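Local atomic coordinates of 3-oxoacyl-[acyl-carrier-protein] synthase, mitochondrial (PDB entry 2IX4), a protein that catalyses the condensation steps of mitochondrial fatty acid synthesis, adding two carbons from malonyl-ACP to a growing acyl chain. Residues 333-336 with 337-341. Numbering follows the deposited sequence.
Sequences RAIK and TVFSE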
loop_
_atom_site.group_PDB
_atom_site.type_symbol
_atom_site.label_atom_id
_atom_site.label_comp_id
_atom_site.label_asym_id
_atom_site.label_seq_id
_atom_site.Cartn_x
_atom_site.Cartn_y
_atom_site.Cartn_z
ATOM N N ARG A 333 -15.017 -24.542 -0.873
ATOM C CA ARG A 333 -14.518 -25.529 0.081
ATOM C C ARG A 333 -14.294 -24.894 1.456
ATOM O O ARG A 333 -14.654 -25.470 2.485
ATOM C CB ARG A 333 -13.215 -26.126 -0.450
ATOM C CG ARG A 333 -12.942 -27.548 -0.016
ATOM C CD ARG A 333 -11.851 -28.185 -0.872
ATOM N NE ARG A 333 -12.283 -28.415 -2.253
ATOM C CZ ARG A 333 -11.747 -27.838 -3.328
ATOM N NH1 ARG A 333 -10.735 -26.986 -3.211
ATOM N NH2 ARG A 333 -12.220 -28.127 -4.533
ATOM N N ALA A 334 -13.716 -23.694 1.457
ATOM C CA ALA A 334 -13.442 -22.943 2.680
ATOM C C ALA A 334 -14.722 -22.493 3.392
ATOM O O ALA A 334 -14.793 -22.528 4.623
ATOM C CB ALA A 334 -12.555 -21.747 2.376
ATOM N N ILE A 335 -15.724 -22.076 2.616
ATOM C CA ILE A 335 -17.036 -21.711 3.162
ATOM C C ILE A 335 -17.712 -22.931 3.806
ATOM O O ILE A 335 -18.336 -22.814 4.862
ATOM C CB ILE A 335 -17.949 -21.037 2.095
ATOM C CG1 ILE A 335 -17.378 -19.671 1.700
ATOM C CG2 ILE A 335 -19.384 -20.878 2.614
ATOM C CD1 ILE A 335 -17.999 -19.057 0.444
ATOM N N LYS A 336 -17.564 -24.096 3.177
ATOM C CA LYS A 336 -18.034 -25.358 3.755
ATOM C C LYS A 336 -17.347 -25.694 5.074
ATOM O O LYS A 336 -17.986 -26.213 5.989
ATOM C CB LYS A 336 -17.856 -26.522 2.773
ATOM C CG LYS A 336 -19.164 -27.155 2.308
ATOM C CD LYS A 336 -18.936 -28.413 1.469
ATOM C CE LYS A 336 -18.599 -29.620 2.336
ATOM N NZ LYS A 336 -18.543 -30.887 1.550
ATOM N N THR A 337 -16.050 -25.409 5.165
ATOM C CA THR A 337 -15.266 -25.709 6.366
ATOM C C THR A 337 -15.632 -24.787 7.536
ATOM O O THR A 337 -15.730 -25.230 8.680
ATOM C CB THR A 337 -13.743 -25.653 6.073
ATOM O OG1 THR A 337 -13.416 -26.611 5.057
ATOM C CG2 THR A 337 -12.922 -25.963 7.324
ATOM N N VAL A 338 -15.849 -23.510 7.240
ATOM C CA VAL A 338 -16.147 -22.519 8.271
ATOM C C VAL A 338 -17.580 -22.647 8.797
ATOM O O VAL A 338 -17.819 -22.548 10.002
ATOM C CB VAL A 338 -15.876 -21.078 7.761
ATOM C CG1 VAL A 338 -16.394 -20.032 8.744
ATOM C CG2 VAL A 338 -14.388 -20.877 7.514
ATOM N N PHE A 339 -18.524 -22.877 7.892
ATOM C CA PHE A 339 -19.938 -22.853 8.250
ATOM C C PHE A 339 -20.577 -24.243 8.372
ATOM O O PHE A 339 -21.669 -24.378 8.927
ATOM C CB PHE A 339 -20.708 -21.952 7.278
ATOM C CG PHE A 339 -20.265 -20.515 7.312
ATOM C CD1 PHE A 339 -19.380 -20.021 6.358
ATOM C CD2 PHE A 339 -20.718 -19.658 8.312
ATOM C CE1 PHE A 339 -18.961 -18.691 6.392
ATOM C CE2 PHE A 339 -20.307 -18.330 8.354
ATOM C CZ PHE A 339 -19.426 -17.844 7.392
ATOM N N SER A 340 -19.874 -25.265 7.881
ATOM C CA SER A 340 -20.335 -26.662 7.902
ATOM C C SER A 340 -21.855 -26.823 7.754
ATOM O O SER A 340 -22.403 -26.537 6.689
ATOM C CB SER A 340 -19.796 -27.411 9.131
ATOM O OG SER A 340 -20.156 -26.758 10.336
ATOM N N GLU A 341 -22.523 -27.253 8.825
ATOM C CA GLU A 341 -23.962 -27.548 8.797
ATOM C C GLU A 341 -24.807 -26.334 8.391
ATOM O O GLU A 341 -25.810 -26.477 7.691
ATOM C CB GLU A 341 -24.433 -28.098 10.152
ATOM C CG GLU A 341 -23.418 -28.987 10.886
ATOM C CD GLU A 341 -23.185 -30.327 10.206
ATOM O OE1 GLU A 341 -22.148 -30.475 9.523
ATOM O OE2 GLU A 341 -24.033 -31.234 10.353
#
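The amides of Thr337, Val338 and Phe339 donate i to i-4 hydrogen bonds to Arg333 O, Ala334 O and Ile335 O respectively in the last turn of helix 325-339, each N to O distance being 3.0 Å. The next bond, Ser340 N to Lys336 O, is weak, with an N-H...O angle of 126°. Ser340 has positive phi (33°) and leaves the helical path there. Ser340 CA also lies 3.1 Å from Lys336 O in a C-H...O contact.

Thr337 adds a side-chain bond to this turn. Its chi1 of -60° sets OG1 beside its own backbone N, and Thr337 OG1 donates to Arg333 O at 3.1 Å. The hydroxyl sits above the carbonyl plane, while the amide N comes from the opposite face. Ile335 and Phe339 meet one turn apart, Ile335 CG2 lying 3.8 Å from Phe339 CD1. The edge of the phenyl ring also faces the backbone: Phe339 CD1 lies 3.3 Å from Ile335 O. Val338 CG1 lies over one ring face, toward its rim. Ile335 continues onto Leu348, and Phe339 onto Pro311 and Ile314. Ala334 and Val338 pack on helix 294-307, and Arg333 NH1 hydrogen-bonds to the backbone O of Glu291. The helix belongs to the C-terminal part of the ketosynthase; the Ile335 side chain is about 8 Å from that of His320, a predicted active-site residue.

The turn is thus amphipathic: Ala334, Ile335 and Phe339 are buried, whereas Lys336 and Thr337 are exposed. Arg333 O is gripped by two donors from one residue, which ties the hydroxyl of Thr337 back to the helix. The weak bond to Lys336 O marks where regular helical bonding gives out, before helix 341-344.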